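Side-chain contacts in beta-1,3-glucanosyltransferase (Rhizomucor miehei CAU432, PDB 4WTP), which is a carbohydrate-active enzyme of glycoside hydrolase family 17, built as a single-chain beta/alpha barrel: residues 138-141 with 142-146; 174-177 with 178-182; 194-197 with 198-201; 248-251 with 252-256. All blocks are in the same frame, centred on the assembly; numbering follows the deposited sequence. Where two conformers were deposited one is given.

Interaction 1 of 4, residues 138-141 with 142-146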
loop_
_atom_site.group_PDB
_atom_site.type_symbol
_atom_site.label_atom_id
_atom_site.label_comp_id
_atom_site.label_asym_id
_atom_site.label_seq_id
_atom_site.Cartn_x
_atom_site.Cartn_y
_atom_site.Cartn_z
ATOM N N GLY A 138 -1.933 -17.622 -4.926
ATOM C CA GLY A 138 -2.041 -19.051 -4.578
ATOM C C GLY A 138 -0.905 -19.526 -3.690
ATOM O O GLY A 138 -0.513 -20.669 -3.770
ATOM N N ASP A 139 -0.359 -18.653 -2.825
ATOM C CA ASP A 139 0.776 -19.009 -1.979
ATOM C C ASP A 139 0.378 -19.963 -0.855
ATOM O O ASP A 139 1.212 -20.710 -0.367
ATOM C CB ASP A 139 1.461 -17.762 -1.415
ATOM C CG ASP A 139 2.145 -16.961 -2.490
ATOM O OD1 ASP A 139 2.627 -17.578 -3.461
ATOM O OD2 ASP A 139 2.181 -15.738 -2.367
ATOM N N THR A 140 -0.868 -19.874 -0.407
ATOM C CA THR A 140 -1.394 -20.784 0.587
ATOM C C THR A 140 -2.912 -20.787 0.466
ATOM O O THR A 140 -3.491 -20.013 -0.314
ATOM C CB THR A 140 -0.896 -20.474 2.026
ATOM O OG1 THR A 140 -1.224 -21.584 2.866
ATOM C CG2 THR A 140 -1.572 -19.217 2.586
ATOM N N ASP A 141 -3.551 -21.653 1.241
ATOM C CA ASP A 141 -4.997 -21.795 1.212
ATOM C C ASP A 141 -5.611 -20.825 2.217
ATOM O O ASP A 141 -4.922 -20.364 3.139
ATOM C CB ASP A 141 -5.370 -23.246 1.549
ATOM C CG ASP A 141 -4.921 -23.650 2.952
ATOM O OD1 ASP A 141 -3.738 -24.005 3.124
ATOM O OD2 ASP A 141 -5.728 -23.533 3.889
ATOM N N PRO A 142 -6.911 -20.518 2.059
ATOM C CA PRO A 142 -7.579 -19.591 2.981
ATOM C C PRO A 142 -7.465 -19.925 4.463
ATOM O O PRO A 142 -7.183 -19.037 5.258
ATOM C CB PRO A 142 -9.036 -19.612 2.495
ATOM C CG PRO A 142 -8.888 -19.854 1.044
ATOM C CD PRO A 142 -7.805 -20.876 0.937
ATOM N N GLN A 143 -7.687 -21.181 4.853
ATOM C CA GLN A 143 -7.632 -21.496 6.279
ATOM C C GLN A 143 -6.227 -21.273 6.867
ATOM O O GLN A 143 -6.097 -20.778 7.983
ATOM C CB GLN A 143 -8.113 -22.928 6.584
ATOM C CG GLN A 143 -8.191 -23.289 8.068
ATOM C CD GLN A 143 -9.334 -22.583 8.751
ATOM O OE1 GLN A 143 -10.460 -22.645 8.275
ATOM N NE2 GLN A 143 -9.054 -21.902 9.856
ATOM N N SER A 144 -5.202 -21.675 6.125
ATOM C CA SER A 144 -3.807 -21.453 6.571
ATOM C C SER A 144 -3.465 -19.972 6.721
ATOM O O SER A 144 -2.824 -19.573 7.684
ATOM C CB SER A 144 -2.824 -22.138 5.625
ATOM O OG SER A 144 -3.022 -23.554 5.625
ATOM N N LEU A 145 -3.934 -19.146 5.790
ATOM C CA LEU A 145 -3.754 -17.724 5.934
ATOM C C LEU A 145 -4.503 -17.183 7.150
ATOM O O LEU A 145 -3.948 -16.423 7.948
ATOM C CB LEU A 145 -4.166 -16.997 4.652
ATOM C CG LEU A 145 -4.019 -15.481 4.744
ATOM C CD1 LEU A 145 -2.571 -15.070 4.999
ATOM C CD2 LEU A 145 -4.525 -14.882 3.441
ATOM N N ALA A 146 -5.743 -17.638 7.319
ATOM C CA ALA A 146 -6.530 -17.216 8.475
ATOM C C ALA A 146 -5.847 -17.572 9.800
ATOM O O ALA A 146 -5.751 -16.739 10.724
ATOM C CB ALA A 146 -7.915 -17.831 8.431
#

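Interaction 2 of 4, residues 174-177 with 178-182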
loop_
_atom_site.group_PDB
_atom_site.type_symbol
_atom_site.label_atom_id
_atom_site.label_comp_id
_atom_site.label_asym_id
_atom_site.label_seq_id
_atom_site.Cartn_x
_atom_site.Cartn_y
_atom_site.Cartn_z
ATOM N N GLU A 174 -14.504 -15.794 3.609
ATOM C CA GLU A 174 -15.035 -15.584 4.923
ATOM C C GLU A 174 -14.080 -16.022 6.026
ATOM O O GLU A 174 -13.969 -15.344 7.038
ATOM C CB GLU A 174 -16.385 -16.310 5.041
ATOM C CG GLU A 174 -17.114 -16.001 6.318
ATOM C CD GLU A 174 -18.474 -16.671 6.401
ATOM O OE1 GLU A 174 -18.837 -17.487 5.523
ATOM O OE2 GLU A 174 -19.172 -16.380 7.389
ATOM N N VAL A 175 -13.409 -17.159 5.845
ATOM C CA VAL A 175 -12.543 -17.674 6.908
ATOM C C VAL A 175 -11.398 -16.717 7.208
ATOM O O VAL A 175 -10.943 -16.624 8.347
ATOM C CB VAL A 175 -12.000 -19.081 6.616
ATOM C CG1 VAL A 175 -13.115 -20.107 6.741
ATOM C CG2 VAL A 175 -11.312 -19.163 5.256
ATOM N N VAL A 176 -10.921 -16.009 6.181
ATOM C CA VAL A 176 -9.888 -14.987 6.362
ATOM C C VAL A 176 -10.459 -13.720 6.999
ATOM O O VAL A 176 -9.926 -13.203 7.988
ATOM C CB VAL A 176 -9.186 -14.660 5.022
ATOM C CG1 VAL A 176 -8.277 -13.446 5.150
ATOM C CG2 VAL A 176 -8.373 -15.863 4.541
ATOM N N VAL A 177 -11.571 -13.255 6.444
ATOM C CA VAL A 177 -12.130 -11.974 6.889
ATOM C C VAL A 177 -12.532 -12.033 8.379
ATOM O O VAL A 177 -12.347 -11.069 9.117
ATOM C CB VAL A 177 -13.317 -11.562 6.005
ATOM C CG1 VAL A 177 -13.961 -10.297 6.542
ATOM C CG2 VAL A 177 -12.841 -11.292 4.572
ATOM N N LYS A 178 -12.985 -13.215 8.821
ATOM C CA LYS A 178 -13.290 -13.389 10.255
ATOM C C LYS A 178 -12.122 -13.052 11.198
ATOM O O LYS A 178 -12.345 -12.622 12.335
ATOM C CB LYS A 178 -13.765 -14.826 10.506
ATOM C CG LYS A 178 -15.166 -15.101 10.011
ATOM C CD LYS A 178 -15.676 -16.481 10.408
ATOM C CE LYS A 178 -17.129 -16.637 10.000
ATOM N NZ LYS A 178 -17.898 -15.386 10.258
ATOM N N GLU A 179 -10.884 -13.244 10.734
ATOM C CA GLU A 179 -9.729 -13.024 11.590
ATOM C C GLU A 179 -9.219 -11.583 11.546
ATOM O O GLU A 179 -8.373 -11.228 12.359
ATOM C CB GLU A 179 -8.599 -13.999 11.243
ATOM C CG GLU A 179 -8.967 -15.479 11.375
ATOM C CD GLU A 179 -9.588 -15.833 12.727
ATOM O OE1 GLU A 179 -9.122 -15.302 13.753
ATOM O OE2 GLU A 179 -10.549 -16.638 12.774
ATOM N N LEU A 180 -9.703 -10.789 10.580
ATOM C CA LEU A 180 -9.160 -9.463 10.333
ATOM C C LEU A 180 -9.792 -8.426 11.239
ATOM O O LEU A 180 -10.947 -8.563 11.677
ATOM C CB LEU A 180 -9.464 -9.063 8.888
ATOM C CG LEU A 180 -8.962 -9.954 7.778
ATOM C CD1 LEU A 180 -9.306 -9.339 6.419
ATOM C CD2 LEU A 180 -7.451 -10.140 7.892
ATOM N N ASP A 181 -9.073 -7.337 11.475
ATOM C CA ASP A 181 -9.695 -6.136 12.008
ATOM C C ASP A 181 -10.286 -5.265 10.886
ATOM O O ASP A 181 -11.355 -4.680 11.052
ATOM C CB ASP A 181 -8.692 -5.337 12.835
ATOM C CG ASP A 181 -8.243 -6.073 14.081
ATOM O OD1 ASP A 181 -9.125 -6.561 14.814
ATOM O OD2 ASP A 181 -7.035 -6.184 14.315
ATOM N N PHE A 182 -9.586 -5.193 9.755
ATOM C CA PHE A 182 -10.093 -4.493 8.582
ATOM C C PHE A 182 -9.519 -5.121 7.317
ATOM O O PHE A 182 -8.549 -5.881 7.356
ATOM C CB PHE A 182 -9.822 -2.973 8.632
ATOM C CG PHE A 182 -8.362 -2.601 8.711
ATOM C CD1 PHE A 182 -7.643 -2.715 9.898
ATOM C CD2 PHE A 182 -7.690 -2.155 7.574
ATOM C CE1 PHE A 182 -6.293 -2.372 9.951
ATOM C CE2 PHE A 182 -6.357 -1.777 7.630
ATOM C CZ PHE A 182 -5.649 -1.905 8.813
HETATM O O HOH W 1 -11.614 -18.083 10.639
#

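Interaction 3 of 4, residues 194-197 with 198-201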
loop_
_atom_site.group_PDB
_atom_site.type_symbol
_atom_site.label_atom_id
_atom_site.label_comp_id
_atom_site.label_asym_id
_atom_site.label_seq_id
_atom_site.Cartn_x
_atom_site.Cartn_y
_atom_site.Cartn_z
ATOM N N VAL A 194 -9.160 -0.839 -18.482
ATOM C CA VAL A 194 -10.228 0.174 -18.366
ATOM C C VAL A 194 -9.720 1.541 -18.851
ATOM O O VAL A 194 -8.639 1.991 -18.449
ATOM C CB VAL A 194 -10.726 0.256 -16.921
ATOM C CG1 VAL A 194 -11.786 1.340 -16.745
ATOM C CG2 VAL A 194 -11.274 -1.113 -16.489
ATOM N N THR A 195 -10.477 2.180 -19.723
ATOM C CA THR A 195 -10.062 3.490 -20.234
ATOM C C THR A 195 -10.054 4.498 -19.081
ATOM O O THR A 195 -10.857 4.407 -18.148
ATOM C CB THR A 195 -10.963 3.951 -21.396
ATOM O OG1 THR A 195 -10.384 5.093 -22.052
ATOM C CG2 THR A 195 -12.374 4.295 -20.907
ATOM N N ILE A 196 -9.185 5.499 -19.194
ATOM C CA ILE A 196 -8.960 6.408 -18.086
ATOM C C ILE A 196 -10.241 7.071 -17.529
ATOM O O ILE A 196 -10.403 7.228 -16.307
ATOM C CB ILE A 196 -7.878 7.446 -18.455
ATOM C CG1 ILE A 196 -7.583 8.378 -17.265
ATOM C CG2 ILE A 196 -8.231 8.227 -19.743
ATOM C CD1 ILE A 196 -7.071 7.689 -15.997
ATOM N N ASP A 197 -11.161 7.484 -18.399
ATOM C CA ASP A 197 -12.343 8.210 -17.930
ATOM C C ASP A 197 -13.204 7.389 -16.980
ATOM O O ASP A 197 -13.970 7.940 -16.170
ATOM C CB ASP A 197 -13.196 8.676 -19.121
ATOM C CG ASP A 197 -12.560 9.770 -19.907
ATOM O OD1 ASP A 197 -11.539 10.316 -19.469
ATOM O OD2 ASP A 197 -13.123 10.107 -20.970
ATOM N N ASN A 198 -13.106 6.067 -17.123
ATOM C CA ASN A 198 -13.887 5.126 -16.345
ATOM C C ASN A 198 -13.101 4.494 -15.169
ATOM O O ASN A 198 -13.647 3.709 -14.436
ATOM C CB ASN A 198 -14.401 3.977 -17.261
ATOM C CG ASN A 198 -15.065 4.443 -18.562
ATOM O OD1 ASN A 198 -15.357 5.609 -18.740
ATOM N ND2 ASN A 198 -15.274 3.509 -19.484
ATOM N N ALA A 199 -11.831 4.832 -15.006
ATOM C CA ALA A 199 -10.970 4.057 -14.125
ATOM C C ALA A 199 -11.300 4.228 -12.635
ATOM O O ALA A 199 -11.430 3.218 -11.905
ATOM C CB ALA A 199 -9.529 4.391 -14.417
ATOM N N ALA A 200 -11.468 5.466 -12.171
ATOM C CA ALA A 200 -11.796 5.677 -10.764
ATOM C C ALA A 200 -13.177 5.127 -10.440
ATOM O O ALA A 200 -13.409 4.635 -9.318
ATOM C CB ALA A 200 -11.710 7.137 -10.421
ATOM N N ASP A 201 -14.079 5.198 -11.411
ATOM C CA ASP A 201 -15.413 4.667 -11.148
ATOM C C ASP A 201 -15.327 3.131 -10.975
ATOM O O ASP A 201 -15.982 2.569 -10.069
ATOM C CB ASP A 201 -16.367 5.076 -12.262
ATOM C CG ASP A 201 -16.629 6.596 -12.293
ATOM O OD1 ASP A 201 -16.493 7.295 -11.252
ATOM O OD2 ASP A 201 -16.953 7.104 -13.382
HETATM O O HOH W 2 -10.868 8.005 -13.641
HETATM O O HOH W 3 -13.863 7.375 -13.346
#

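Interaction 4 of 4, residues 248-251 with 252-256. With EDO (1,2-ethanediol), chain B.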
loop_
_atom_site.group_PDB
_atom_site.type_symbol
_atom_site.label_atom_id
_atom_site.label_comp_id
_atom_site.label_asym_id
_atom_site.label_seq_id
_atom_site.Cartn_x
_atom_site.Cartn_y
_atom_site.Cartn_z
ATOM N N HIS A 248 -6.261 12.653 -9.435
ATOM C CA HIS A 248 -7.315 13.588 -9.014
ATOM C C HIS A 248 -8.618 12.868 -8.749
ATOM O O HIS A 248 -9.281 13.148 -7.744
ATOM C CB HIS A 248 -7.540 14.635 -10.094
ATOM C CG HIS A 248 -6.373 15.577 -10.292
ATOM N ND1 HIS A 248 -6.421 16.633 -11.135
ATOM C CD2 HIS A 248 -5.122 15.583 -9.728
ATOM C CE1 HIS A 248 -5.245 17.271 -11.110
ATOM N NE2 HIS A 248 -4.458 16.650 -10.232
ATOM N N ASP A 249 -9.006 11.962 -9.642
ATOM C CA ASP A 249 -10.309 11.303 -9.533
ATOM C C ASP A 249 -10.371 10.377 -8.341
ATOM O O ASP A 249 -11.365 10.374 -7.621
ATOM C CB ASP A 249 -10.643 10.488 -10.783
ATOM C CG ASP A 249 -10.885 11.337 -12.006
ATOM O OD1 ASP A 249 -11.037 12.571 -11.879
ATOM O OD2 ASP A 249 -10.941 10.749 -13.112
ATOM N N VAL A 250 -9.329 9.589 -8.134
ATOM C CA VAL A 250 -9.366 8.661 -7.031
ATOM C C VAL A 250 -9.357 9.389 -5.683
ATOM O O VAL A 250 -10.096 9.042 -4.780
ATOM C CB VAL A 250 -8.213 7.655 -7.132
ATOM C CG1 VAL A 250 -8.074 6.866 -5.851
ATOM C CG2 VAL A 250 -8.432 6.700 -8.301
ATOM N N LEU A 251 -8.531 10.429 -5.561
ATOM C CA LEU A 251 -8.487 11.226 -4.326
ATOM C C LEU A 251 -9.855 11.841 -4.059
ATOM O O LEU A 251 -10.309 11.888 -2.917
ATOM C CB LEU A 251 -7.400 12.308 -4.387
ATOM C CG LEU A 251 -5.971 11.773 -4.278
ATOM C CD1 LEU A 251 -5.026 12.940 -4.399
ATOM C CD2 LEU A 251 -5.736 11.047 -2.963
ATOM N N CYS A 252 -10.522 12.299 -5.120
ATOM C CA CYS A 252 -11.869 12.835 -4.970
ATOM C C CYS A 252 -12.862 11.787 -4.470
ATOM O O CYS A 252 -13.585 12.005 -3.482
ATOM C CB CYS A 252 -12.358 13.422 -6.285
ATOM S SG CYS A 252 -14.114 13.836 -6.318
ATOM N N ARG A 253 -12.919 10.644 -5.149
ATOM C CA ARG A 253 -13.880 9.597 -4.798
ATOM C C ARG A 253 -13.699 9.078 -3.389
ATOM O O ARG A 253 -14.694 8.878 -2.689
ATOM C CB ARG A 253 -13.820 8.471 -5.808
ATOM C CG ARG A 253 -14.230 8.807 -7.229
ATOM C CD ARG A 253 -15.534 9.586 -7.317
ATOM N NE ARG A 253 -16.078 9.677 -8.669
ATOM C CZ ARG A 253 -17.240 10.260 -8.973
ATOM N NH1 ARG A 253 -17.987 10.810 -8.023
ATOM N NH2 ARG A 253 -17.659 10.279 -10.236
ATOM N N VAL A 254 -12.464 8.876 -2.933
ATOM C CA VAL A 254 -12.267 8.356 -1.578
ATOM C C VAL A 254 -12.606 9.434 -0.540
ATOM O O VAL A 254 -12.994 9.125 0.575
ATOM C CB VAL A 254 -10.864 7.725 -1.330
ATOM C CG1 VAL A 254 -10.645 6.573 -2.291
ATOM C CG2 VAL A 254 -9.738 8.763 -1.375
ATOM N N LYS A 255 -12.447 10.705 -0.915
ATOM C CA LYS A 255 -12.852 11.799 -0.028
ATOM C C LYS A 255 -14.380 11.814 0.087
ATOM O O LYS A 255 -14.919 11.932 1.197
ATOM C CB LYS A 255 -12.307 13.136 -0.555
ATOM C CG LYS A 255 -12.603 14.268 0.410
ATOM C CD LYS A 255 -12.310 15.613 -0.214
ATOM C CE LYS A 255 -10.826 15.793 -0.454
ATOM N NZ LYS A 255 -10.528 17.191 -0.842
ATOM N N GLN A 256 -15.079 11.666 -1.032
ATOM C CA GLN A 256 -16.531 11.692 -1.038
ATOM C C GLN A 256 -17.117 10.593 -0.172
ATOM O O GLN A 256 -18.122 10.792 0.497
ATOM C CB GLN A 256 -17.077 11.570 -2.471
ATOM C CG GLN A 256 -16.851 12.805 -3.332
ATOM C CD GLN A 256 -17.427 12.640 -4.721
ATOM O OE1 GLN A 256 -17.527 11.524 -5.211
ATOM N NE2 GLN A 256 -17.839 13.741 -5.347
HETATM C C1 EDO B . -5.979 17.975 -1.958
HETATM O O1 EDO B . -6.705 18.732 -2.919
HETATM C C2 EDO B . -6.715 18.040 -0.630
HETATM O O2 EDO B . -7.710 17.010 -0.552
#

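Interaction 1 of 4, residues 138-141 with 142-146
With CG of Asp141 lying between its own backbone N and carbonyl carbon (chi1 62°), and OG of Ser144 set beside its backbone N and anti to the carbonyl carbon (chi1 -62°), the hydroxyl is brought to the syn side of Asp141 OD1 across the first turn of helix 142-156. Ser144 OG donates to Asp141 OD1 at 2.6 Å, a short bond made 20° out of the carboxylate plane. The other oxygen does the capping: Asp141 OD2 accepts from Ser144 N at 3.0 Å, the donor coming from above the carboxylate plane. Asp141 is thus the N-cap, and one serine holds both of its oxygens. Behind it, Leu145 N reaches Asp141 O at 3.1 Å, the i+4 main-chain bond from the N-cap carbonyl. Thr140 crosses Leu145 at a slant, its CG2 4.0 Å from Leu145 CB, with Thr140 OG1 3.2 Å from Ser144 CB. Leu145 itself packs on Leu135 and on Val176 of helix 174-177, and Pro142 rests against Pro173. Two grips on one carboxylate restrict its rotation, and a negative charge at the helix N-terminus would be expected to gain from the helix dipole.

Interaction 2 of 4, residues 174-177 with 178-182
Helix 174-177 is followed by a type I turn from Val177 to Leu180, closed by Leu180 N to Val177 O at 3.0 Å; the backbone leading into it carries an i+4 bond from Lys178 N to Glu174 O and an i+3 bond from Glu179 N to Val176 O. The extended chain of Glu174 and the long chain of Lys178 cross at a slant, with Lys178 CE against CG and OE2 of Glu174. The lysine starts beside its backbone N (chi1 -74°), passes over Glu174 O with CG at 3.2 Å, and bends at its last torsion to bring NZ to Glu174 OE2 at 3.3 Å, a salt bridge whose hydrogen bond is weak. In the beta/alpha barrel this turn leads from the helix into strand 182-186, with helix 142-156 packed alongside through Ile149, which touches Val176 and Leu180. Leu180 points back at the helix: its CD2 lies 4.4 Å from Val176 CG1, and its CD1 makes a similarly loose contact with Val177 CG2. Lys217 NZ bonds the carbonyls of both end residues of the turn. Glu179 curls back at chi2, and a water donates 2.8 Å bonds to its OE2 and to Val175 O, tying this side chain to the preceding turn of backbone.

Interaction 3 of 4, residues 194-197 with 198-201
Helix 196-212 is the connecting helix of the beta-alpha-beta unit formed with strands 182-186 and 219-223, and the loop residues Val194 and Thr195, just ahead of it, meet Asn198 of its first turn. The methyl CG1 of Val194, anti to its backbone N (chi1 177°), reaches over Asn198 CB at 3.7 Å and continues to the backbone of Ala199. Thr195 approaches the same side chain from its amide end, CG2 standing 3.3 Å from Asn198 ND2, so the asparagine lies against two methyl groups. The main chain is less regular here than in a full alpha-helical turn. Asn198 N bonds Thr195 O at 3.0 Å, and Ala199 N bonds Ile196 O at 3.1 Å; the latter donor stands 68° out of the carbonyl plane.

Water bridges the next turn. One molecule donates to Ile196 O at 2.8 Å and accepts from Ala200 N, while a second donates to Asp197 O and accepts from Asp201 N at 2.9 Å. On the side facing Trp226, which both residues touch, Ile196 CD1 comes within 4.4 Å of Ala199 CB; Ala199 is further covered by Tyr246 of helix 240-256. Bonds of i+3 spacing and inserted waters thus replace direct i+4 bonds in this weakly bonded first turn of a beta-alpha-beta crossover helix in the barrel.

Interaction 4 of 4, residues 248-251 with 252-256
Arg253 N donates to Asp249 O at 2.9 Å with an N-H...O angle of 168°, the shortest hydrogen bond across this contact and one of the regular i+4 bonds of helix 240-256. This helix belongs to the outer layer of the beta/alpha barrel. Val254 N meets Val250 O at 3.0 Å, its donor nearly in line with the carbonyl bond, whereas Lys255 N is tilted from the carbonyl plane as it reaches Leu251 O.

Val254 sets both of its methyls near the carbonyls of the preceding turn, CG1 lying 3.5 Å from Val250 O and CG2 close to the oxygens of both Val250 and Leu251. Val250 also touches Leu203 of helix 196-212, and Val254 touches Ile259. Cys252, whose CB rests 3.4 Å from His248 O, places SG anti to its backbone N (chi1 169°) and joins Cys298 in a disulfide, while Lys255 NZ bonds OXT of the same terminal residue. Lys255 NZ also donates to O2 of a 1,2-ethanediol, probably from the crystallisation liquor, at 2.8 Å. Asp249 turns to Lys245 for its salt bridge, and its charged end stays apart from that of Arg253. The arginine chain bends at chi2, its CG passing 3.3 Å from Asp249 O. Its guanidinium then uses an edge: NH1 donates to a lone pair of Gln256 OE1 at 2.9 Å, with the acceptor 9° out of the guanidinium plane.

The four contacts follow one another along the chain and fall into two pairs on the eight-stranded parallel barrel. Interactions 1 and 2 have centres 12 Å apart and touch where helix 142-156 meets helix 174-177, Pro142 O lying 3.5 Å from Val176 CG2. Interactions 3 and 4, with centres 13 Å apart, join helices 196-212 and 240-256: Ala200 CB packs on Asp249 CB at 3.5 Å, and Asp201 has a long, weak ion pair with Arg253. Between the pairs the centres are 26 to 33 Å apart and nothing touches. Each contact is local in sequence, and each pair brings two neighbouring outer-layer elements together.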